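Local coordinates for protein aminotransferase AspB (Helicobacter pylori 26695, PDB 3EZS) that probably catalyses transamination with pyridoxal 5'-phosphate as cofactor, at residues A[26-31]-A[354-359]; A[293-298]-A[360-365]; A[330-335]-A[366-371]. All blocks are in the same frame, centred on the assembly; numbering follows the deposited sequence.

Contact 1 (A[26-31]-A[354-359]); sequences LDLGIG and LVYDTP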
loop_
_atom_site.group_PDB
_atom_site.type_symbol
_atom_site.label_atom_id
_atom_site.label_comp_id
_atom_site.label_asym_id
_atom_site.label_seq_id
_atom_site.Cartn_x
_atom_site.Cartn_y
_atom_site.Cartn_z
ATOM N N LEU A 26 21.648 -6.894 25.270
ATOM C CA LEU A 26 20.493 -7.046 24.364
ATOM C C LEU A 26 19.739 -5.783 24.006
ATOM O O LEU A 26 19.607 -4.868 24.803
ATOM C CB LEU A 26 19.445 -8.000 24.936
ATOM C CG LEU A 26 19.675 -9.513 24.957
ATOM C CD1 LEU A 26 18.369 -10.155 25.355
ATOM C CD2 LEU A 26 20.127 -10.039 23.604
ATOM N N ASP A 27 19.192 -5.784 22.801
ATOM C CA ASP A 27 18.393 -4.692 22.323
ATOM C C ASP A 27 16.958 -4.997 22.665
ATOM O O ASP A 27 16.350 -5.837 22.014
ATOM C CB ASP A 27 18.563 -4.552 20.817
ATOM C CG ASP A 27 17.787 -3.375 20.242
ATOM O OD1 ASP A 27 16.907 -2.804 20.928
ATOM O OD2 ASP A 27 18.074 -3.034 19.084
ATOM N N LEU A 28 16.433 -4.350 23.707
ATOM C CA LEU A 28 15.049 -4.543 24.128
ATOM C C LEU A 28 14.190 -3.320 23.755
ATOM O O LEU A 28 13.108 -3.116 24.323
ATOM C CB LEU A 28 14.970 -4.834 25.633
ATOM C CG LEU A 28 15.700 -6.082 26.161
ATOM C CD1 LEU A 28 15.698 -6.098 27.681
ATOM C CD2 LEU A 28 15.143 -7.389 25.615
ATOM N N GLY A 29 14.662 -2.526 22.790
ATOM C CA GLY A 29 13.951 -1.332 22.322
ATOM C C GLY A 29 12.889 -1.667 21.294
ATOM O O GLY A 29 11.718 -1.538 21.575
ATOM N N ILE A 30 13.299 -2.147 20.123
ATOM C CA ILE A 30 12.372 -2.458 19.009
ATOM C C ILE A 30 11.414 -3.672 19.205
ATOM O O ILE A 30 11.867 -4.808 19.392
ATOM C CB ILE A 30 13.170 -2.671 17.695
ATOM C CG1 ILE A 30 12.227 -2.756 16.483
ATOM C CG2 ILE A 30 14.072 -3.934 17.787
ATOM C CD1 ILE A 30 11.189 -1.625 16.393
ATOM N N GLY A 31 10.096 -3.431 19.098
ATOM C CA GLY A 31 9.087 -4.481 19.268
ATOM C C GLY A 31 8.862 -5.351 18.034
ATOM O O GLY A 31 7.736 -5.433 17.538
ATOM N N LEU A 354 10.044 -7.941 24.917
ATOM C CA LEU A 354 10.568 -9.284 25.197
ATOM C C LEU A 354 10.420 -10.185 23.962
ATOM O O LEU A 354 9.656 -11.150 23.946
ATOM C CB LEU A 354 9.890 -9.875 26.435
ATOM C CG LEU A 354 9.906 -8.988 27.690
ATOM C CD1 LEU A 354 9.399 -9.798 28.850
ATOM C CD2 LEU A 354 11.288 -8.381 28.023
ATOM N N VAL A 355 11.217 -9.860 22.948
ATOM C CA VAL A 355 11.130 -10.492 21.634
ATOM C C VAL A 355 12.212 -11.545 21.371
ATOM O O VAL A 355 12.444 -11.923 20.221
ATOM C CB VAL A 355 11.085 -9.397 20.523
ATOM C CG1 VAL A 355 9.841 -8.520 20.706
ATOM C CG2 VAL A 355 12.347 -8.538 20.531
ATOM N N TYR A 356 12.841 -12.043 22.436
ATOM C CA TYR A 356 13.875 -13.073 22.309
ATOM C C TYR A 356 13.417 -14.374 22.961
ATOM O O TYR A 356 12.478 -14.379 23.749
ATOM C CB TYR A 356 15.174 -12.624 22.965
ATOM C CG TYR A 356 15.770 -11.424 22.313
ATOM C CD1 TYR A 356 15.401 -10.155 22.714
ATOM C CD2 TYR A 356 16.708 -11.545 21.299
ATOM C CE1 TYR A 356 15.931 -9.048 22.137
ATOM C CE2 TYR A 356 17.241 -10.430 20.694
ATOM C CZ TYR A 356 16.847 -9.175 21.123
ATOM O OH TYR A 356 17.357 -8.030 20.547
ATOM N N ASP A 357 14.087 -15.474 22.631
ATOM C CA ASP A 357 13.792 -16.746 23.271
ATOM C C ASP A 357 14.073 -16.582 24.779
ATOM O O ASP A 357 15.059 -15.949 25.180
ATOM C CB ASP A 357 14.630 -17.885 22.683
ATOM C CG ASP A 357 14.085 -19.252 23.039
ATOM O OD1 ASP A 357 12.867 -19.384 23.357
ATOM O OD2 ASP A 357 14.878 -20.209 22.976
ATOM N N THR A 358 13.208 -17.175 25.601
ATOM C CA THR A 358 13.245 -16.977 27.053
ATOM C C THR A 358 14.619 -17.092 27.754
ATOM O O THR A 358 14.963 -16.238 28.562
ATOM C CB THR A 358 12.210 -17.867 27.723
ATOM O OG1 THR A 358 10.956 -17.749 27.017
ATOM C CG2 THR A 358 12.050 -17.475 29.205
ATOM N N PRO A 359 15.424 -18.114 27.432
ATOM C CA PRO A 359 16.702 -18.199 28.137
ATOM C C PRO A 359 17.644 -17.004 27.931
ATOM O O PRO A 359 18.459 -16.718 28.811
ATOM C CB PRO A 359 17.326 -19.484 27.571
ATOM C CG PRO A 359 16.182 -20.257 26.991
ATOM C CD PRO A 359 15.261 -19.217 26.471
HETATM O O HOH W 1 20.385 -7.489 20.520
#
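Y356 reaches across to 26-31 and gives the largest share of any residue to this contact, so it is the side chain to follow. CB leads toward the other segment with CG beside the backbone N and anti to the carbonyl carbon (chi1 -63°), and CB itself packs on CD2 of L361 in helix 358-372. At the start of the ring, CD1 of Y356 lies 4.0 Å from CD1 of L26. That methyl sits over one ring face, 4.2 Å from the centroid and 18° off the normal, a CH-pi contact, while CD2 of L26 approaches CE2 of the same ring. CE1 of Y356 meets CD2 of L28 at 3.9 Å, the methyl coming in obliquely. At the tip, OH of Y356 donates to the backbone O of D27 at 2.8 Å; that oxygen lies at the ring edge, and the hydroxyl is tilted 19° from the carbonyl plane. An N-terminal segment after helix 8-16 thus packs on the C-terminal part of the chain, as in the small domain of fold-type I aminotransferases, which both chain ends build. A water accepts from D27 N and donates to Y356 OH, closing a second, longer route between the same two residues. D27 itself is shaped by an Asx turn: its OD1 takes the N-H of G29 at 2.9 Å, nearly along the C-O axis, and G29 gives its O to R351 NH2. Farther along, CG2 of V355 rests against the backbone O of I30 (3.9 Å) and CG1 lies toward G31, while the side chain also touches Q34 and F310.

Contact 2 (A[293-298]-A[360-365]); sequences LKLARK and LLEKPL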
loop_
_atom_site.group_PDB
_atom_site.type_symbol
_atom_site.label_atom_id
_atom_site.label_comp_id
_atom_site.label_asym_id
_atom_site.label_seq_id
_atom_site.Cartn_x
_atom_site.Cartn_y
_atom_site.Cartn_z
ATOM N N LEU A 293 6.977 -13.093 29.778
ATOM C CA LEU A 293 6.220 -12.293 30.752
ATOM C C LEU A 293 6.302 -12.884 32.162
ATOM O O LEU A 293 6.430 -12.140 33.133
ATOM C CB LEU A 293 4.733 -12.180 30.360
ATOM C CG LEU A 293 4.302 -11.439 29.103
ATOM C CD1 LEU A 293 2.765 -11.513 28.924
ATOM C CD2 LEU A 293 4.775 -9.980 29.136
ATOM N N LYS A 294 6.211 -14.213 32.272
ATOM C CA LYS A 294 6.337 -14.895 33.564
ATOM C C LYS A 294 7.685 -14.654 34.199
ATOM O O LYS A 294 7.770 -14.397 35.403
ATOM C CB LYS A 294 6.148 -16.417 33.421
ATOM C CG LYS A 294 4.735 -16.831 33.073
ATOM C CD LYS A 294 4.577 -18.358 32.996
ATOM C CE LYS A 294 3.171 -18.734 32.536
ATOM N NZ LYS A 294 2.108 -18.128 33.373
ATOM N N LEU A 295 8.736 -14.770 33.396
ATOM C CA LEU A 295 10.105 -14.562 33.871
ATOM C C LEU A 295 10.282 -13.126 34.379
ATOM O O LEU A 295 10.783 -12.911 35.486
ATOM C CB LEU A 295 11.110 -14.855 32.745
ATOM C CG LEU A 295 12.574 -14.562 33.069
ATOM C CD1 LEU A 295 13.050 -15.398 34.268
ATOM C CD2 LEU A 295 13.415 -14.769 31.843
ATOM N N ALA A 296 9.852 -12.166 33.558
ATOM C CA ALA A 296 9.917 -10.743 33.881
ATOM C C ALA A 296 9.205 -10.454 35.192
ATOM O O ALA A 296 9.705 -9.678 36.020
ATOM C CB ALA A 296 9.313 -9.896 32.744
ATOM N N ARG A 297 8.046 -11.096 35.385
ATOM C CA ARG A 297 7.251 -10.899 36.594
ATOM C C ARG A 297 7.956 -11.447 37.846
ATOM O O ARG A 297 7.859 -10.862 38.929
ATOM C CB ARG A 297 5.859 -11.506 36.433
ATOM C CG ARG A 297 4.908 -11.128 37.578
ATOM C CD ARG A 297 3.514 -11.719 37.403
ATOM N NE ARG A 297 2.870 -11.259 36.160
ATOM C CZ ARG A 297 2.729 -11.959 35.031
ATOM N NH1 ARG A 297 3.160 -13.204 34.926
ATOM N NH2 ARG A 297 2.129 -11.402 33.994
ATOM N N LYS A 298 8.666 -12.553 37.704
ATOM C CA LYS A 298 9.443 -13.065 38.823
ATOM C C LYS A 298 10.593 -12.117 39.164
ATOM O O LYS A 298 10.901 -11.908 40.329
ATOM C CB LYS A 298 10.030 -14.440 38.515
ATOM C CG LYS A 298 9.032 -15.568 38.353
ATOM C CD LYS A 298 9.772 -16.887 38.142
ATOM C CE LYS A 298 8.832 -18.089 37.853
ATOM N NZ LYS A 298 7.894 -18.356 38.958
ATOM N N LEU A 360 17.528 -16.312 26.795
ATOM C CA LEU A 360 18.383 -15.164 26.492
ATOM C C LEU A 360 18.047 -13.936 27.341
ATOM O O LEU A 360 18.883 -13.045 27.482
ATOM C CB LEU A 360 18.323 -14.813 24.997
ATOM C CG LEU A 360 18.677 -15.945 24.018
ATOM C CD1 LEU A 360 18.305 -15.618 22.555
ATOM C CD2 LEU A 360 20.162 -16.300 24.158
ATOM N N LEU A 361 16.849 -13.914 27.928
ATOM C CA LEU A 361 16.363 -12.794 28.727
ATOM C C LEU A 361 16.731 -12.825 30.210
ATOM O O LEU A 361 16.682 -11.796 30.865
ATOM C CB LEU A 361 14.820 -12.732 28.634
ATOM C CG LEU A 361 14.160 -12.553 27.265
ATOM C CD1 LEU A 361 12.615 -12.497 27.399
ATOM C CD2 LEU A 361 14.682 -11.295 26.565
ATOM N N GLU A 362 17.069 -13.995 30.740
ATOM C CA GLU A 362 17.300 -14.158 32.183
ATOM C C GLU A 362 18.339 -13.196 32.727
ATOM O O GLU A 362 18.061 -12.461 33.676
ATOM C CB GLU A 362 17.704 -15.591 32.536
ATOM C CG GLU A 362 16.692 -16.667 32.137
ATOM C CD GLU A 362 17.223 -18.076 32.359
ATOM O OE1 GLU A 362 18.063 -18.256 33.282
ATOM O OE2 GLU A 362 16.794 -18.997 31.622
ATOM N N LYS A 363 19.518 -13.190 32.112
ATOM C CA LYS A 363 20.588 -12.322 32.557
ATOM C C LYS A 363 20.257 -10.839 32.398
ATOM O O LYS A 363 20.270 -10.114 33.390
ATOM C CB LYS A 363 21.920 -12.683 31.854
ATOM C CG LYS A 363 23.145 -11.931 32.361
ATOM C CD LYS A 363 23.463 -12.309 33.805
ATOM C CE LYS A 363 24.695 -11.598 34.313
ATOM N NZ LYS A 363 24.963 -11.979 35.728
ATOM N N PRO A 364 19.979 -10.369 31.168
ATOM C CA PRO A 364 19.682 -8.936 31.028
ATOM C C PRO A 364 18.545 -8.393 31.895
ATOM O O PRO A 364 18.637 -7.258 32.364
ATOM C CB PRO A 364 19.310 -8.789 29.555
ATOM C CG PRO A 364 19.108 -10.146 29.051
ATOM C CD PRO A 364 19.959 -11.034 29.857
ATOM N N LEU A 365 17.496 -9.180 32.115
ATOM C CA LEU A 365 16.375 -8.704 32.930
ATOM C C LEU A 365 16.790 -8.577 34.383
ATOM O O LEU A 365 16.365 -7.646 35.063
ATOM C CB LEU A 365 15.134 -9.602 32.782
ATOM C CG LEU A 365 14.449 -9.662 31.407
ATOM C CD1 LEU A 365 13.297 -10.664 31.439
ATOM C CD2 LEU A 365 13.951 -8.297 30.977
#
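Helices 280-299 and 358-372 run side by side here in nearly the same direction: the axes of 293-298 and 360-365 approach to 10.3 Å and cross at -25°. This is a helix pair of the C-terminal part of the aminotransferase fold, packed on apolar side chains, with L295 near E362 and A296 near L365 in register. The second helix is kinked where K363 N has no bond to the turn before and P364, a proline, has no N-H to give; regular bonding is back at L365, whose N donates to L361 O at 3.0 Å.

L295 does most of the bridging. Its CG stands anti to the backbone N (chi1 175°), which carries the branch outward to the neighbouring helix, and a single methyl, CD2, does the touching. That methyl meets CB of L361 at 4.1 Å and CD1 of L365, one turn further on, at the same separation. E362 passes across the leucine at about a right angle, with CG as its nearest side-chain atom and its backbone N 3.9 Å from L295 CD2. Beyond CG the chain is extended and the residue exposed, so the carboxylate ends away from the leucine. Deeper in, A296 offers little bulk, and CD1 of L365 settles against its CA at 4.2 Å and its CB at 4.3 Å. F300 and I299 also touch L365. On another side of helix 280-299 the chemistry turns ionic, K294 NZ and R297 NH2 both forming salt bridges with E201. The tightest approach between the two segments is carbon to carbon, L295 CD2 to E362 CG at 3.8 Å.

Contact 3 (A[330-335]-A[366-371]); sequences EGIITL and EIIETY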
loop_
_atom_site.group_PDB
_atom_site.type_symbol
_atom_site.label_atom_id
_atom_site.label_comp_id
_atom_site.label_asym_id
_atom_site.label_seq_id
_atom_site.Cartn_x
_atom_site.Cartn_y
_atom_site.Cartn_z
ATOM N N GLU A 330 25.831 -1.290 30.632
ATOM C CA GLU A 330 25.539 -2.673 30.287
ATOM C C GLU A 330 25.346 -2.980 28.818
ATOM O O GLU A 330 25.278 -4.152 28.454
ATOM C CB GLU A 330 24.273 -3.116 31.033
ATOM C CG GLU A 330 24.326 -2.917 32.535
ATOM C CD GLU A 330 25.450 -3.695 33.196
ATOM O OE1 GLU A 330 25.881 -4.727 32.647
ATOM O OE2 GLU A 330 25.907 -3.262 34.269
ATOM N N GLY A 331 25.271 -1.948 27.981
ATOM C CA GLY A 331 24.987 -2.114 26.559
ATOM C C GLY A 331 23.553 -2.522 26.265
ATOM O O GLY A 331 23.222 -2.818 25.112
ATOM N N ILE A 332 22.691 -2.530 27.287
ATOM C CA ILE A 332 21.309 -2.947 27.107
ATOM C C ILE A 332 20.488 -1.756 26.655
ATOM O O ILE A 332 20.471 -0.723 27.327
ATOM C CB ILE A 332 20.717 -3.553 28.402
ATOM C CG1 ILE A 332 21.456 -4.843 28.785
ATOM C CG2 ILE A 332 19.219 -3.805 28.240
ATOM C CD1 ILE A 332 21.207 -5.308 30.207
ATOM N N ILE A 333 19.790 -1.908 25.533
ATOM C CA ILE A 333 18.970 -0.835 24.964
ATOM C C ILE A 333 17.520 -0.978 25.411
ATOM O O ILE A 333 16.920 -2.045 25.258
ATOM C CB ILE A 333 18.993 -0.869 23.404
ATOM C CG1 ILE A 333 20.413 -0.624 22.873
ATOM C CG2 ILE A 333 17.986 0.132 22.812
ATOM C CD1 ILE A 333 20.619 -0.989 21.371
ATOM N N THR A 334 16.980 0.097 25.985
ATOM C CA THR A 334 15.579 0.175 26.404
ATOM C C THR A 334 14.982 1.442 25.787
ATOM O O THR A 334 15.716 2.346 25.390
ATOM C CB THR A 334 15.443 0.170 27.947
ATOM O OG1 THR A 334 15.973 1.390 28.496
ATOM C CG2 THR A 334 16.189 -1.055 28.564
ATOM N N LEU A 335 13.656 1.506 25.698
ATOM C CA LEU A 335 12.949 2.631 25.089
ATOM C C LEU A 335 12.246 3.502 26.141
ATOM O O LEU A 335 11.298 3.044 26.792
ATOM C CB LEU A 335 11.895 2.114 24.090
ATOM C CG LEU A 335 11.025 3.136 23.333
ATOM C CD1 LEU A 335 11.893 4.063 22.421
ATOM C CD2 LEU A 335 9.921 2.448 22.512
ATOM N N GLU A 366 17.617 -9.505 34.869
ATOM C CA GLU A 366 18.137 -9.411 36.243
ATOM C C GLU A 366 19.012 -8.165 36.435
ATOM O O GLU A 366 18.930 -7.471 37.465
ATOM C CB GLU A 366 18.926 -10.667 36.609
ATOM C CG GLU A 366 18.004 -11.869 36.818
ATOM C CD GLU A 366 18.725 -13.178 37.174
ATOM O OE1 GLU A 366 19.982 -13.260 37.086
ATOM O OE2 GLU A 366 18.000 -14.132 37.555
ATOM N N ILE A 367 19.839 -7.897 35.426
ATOM C CA ILE A 367 20.725 -6.751 35.431
ATOM C C ILE A 367 19.896 -5.472 35.517
ATOM O O ILE A 367 20.154 -4.602 36.358
ATOM C CB ILE A 367 21.616 -6.746 34.175
ATOM C CG1 ILE A 367 22.639 -7.880 34.253
ATOM C CG2 ILE A 367 22.383 -5.447 34.065
ATOM C CD1 ILE A 367 23.445 -8.097 32.968
ATOM N N ILE A 368 18.887 -5.383 34.658
ATOM C CA ILE A 368 17.993 -4.243 34.663
ATOM C C ILE A 368 17.435 -4.011 36.070
ATOM O O ILE A 368 17.464 -2.881 36.566
ATOM C CB ILE A 368 16.852 -4.428 33.644
ATOM C CG1 ILE A 368 17.394 -4.279 32.215
ATOM C CG2 ILE A 368 15.707 -3.381 33.875
ATOM C CD1 ILE A 368 16.363 -4.635 31.061
ATOM N N GLU A 369 16.957 -5.081 36.718
ATOM C CA GLU A 369 16.382 -4.973 38.057
ATOM C C GLU A 369 17.391 -4.436 39.070
ATOM O O GLU A 369 17.019 -3.608 39.900
ATOM C CB GLU A 369 15.763 -6.307 38.514
ATOM C CG GLU A 369 15.120 -6.309 39.941
ATOM C CD GLU A 369 13.871 -5.419 40.087
ATOM O OE1 GLU A 369 13.497 -4.706 39.142
ATOM O OE2 GLU A 369 13.237 -5.441 41.164
ATOM N N THR A 370 18.657 -4.867 38.993
ATOM C CA THR A 370 19.686 -4.350 39.905
ATOM C C THR A 370 19.846 -2.821 39.782
ATOM O O THR A 370 20.127 -2.162 40.761
ATOM C CB THR A 370 21.084 -5.010 39.713
ATOM O OG1 THR A 370 21.593 -4.695 38.413
ATOM C CG2 THR A 370 21.039 -6.551 39.896
ATOM N N TYR A 371 19.666 -2.254 38.590
ATOM C CA TYR A 371 19.780 -0.783 38.427
ATOM C C TYR A 371 18.562 -0.022 38.943
ATOM O O TYR A 371 18.644 1.160 39.283
ATOM C CB TYR A 371 20.022 -0.404 36.959
ATOM C CG TYR A 371 21.458 -0.590 36.539
ATOM C CD1 TYR A 371 21.934 -1.829 36.173
ATOM C CD2 TYR A 371 22.342 0.485 36.532
ATOM C CE1 TYR A 371 23.270 -2.006 35.799
ATOM C CE2 TYR A 371 23.665 0.327 36.160
ATOM C CZ TYR A 371 24.123 -0.921 35.797
ATOM O OH TYR A 371 25.426 -1.079 35.431
#
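E330 and Y371 meet through a hydrogen bond in which Y371 OH donates to OE2 of E330 at 2.5 Å, a short distance that at this resolution says nothing of strength. OE2 uses its anti lone pair, facing away from OE1, and lies at the edge of the ring, near its plane; the carboxylate and ring planes stand 65° apart. CG of E330, beside the backbone N (chi1 -54°), touches both I367 CG2 and Y371 CE1 at 3.5 Å, and the bend at chi2 (-60°) turns the carboxylate toward Y371 OH. K23 NZ makes a weak, long ion pair with OE1. G331, the first residue past helix 319-330, has positive phi and opens the loop to strand 335-336; this loop packs on helix 358-372, the C-terminal helix of the aminotransferase fold. Here the contact becomes apolar. I332 splits its branches between two neighbours, CD1 reaching CG2 of I367 at 4.0 Å and CG2 reaching CD1 of I368 at 4.1 Å. T334 CG2 also lies near that I368 methyl, and L352 and L28 touch the same isoleucine. Further out, I367 O accepts from Y371 N and, in the carbonyl plane, from T370 OG1, again short at 2.5 Å.

Helix 358-372 and its approach serve all three contacts: contact 1 uses the loop that leads into the helix, contact 2 its early turns and contact 3 the turns toward its end. Contact 2 is the most buried and apolar, helix against helix; contacts 1 and 3 are partly buried, involve loops, and each add one tyrosine hydroxyl bond to apolar packing, given to a backbone carbonyl in one and a carboxylate in the other. Those two also meet directly, through probable backbone hydrogen bonds of L26 and L28 with I333. L26 packs on P364, L354 on A296, and I332 on P364 O, tying contact 2 to both.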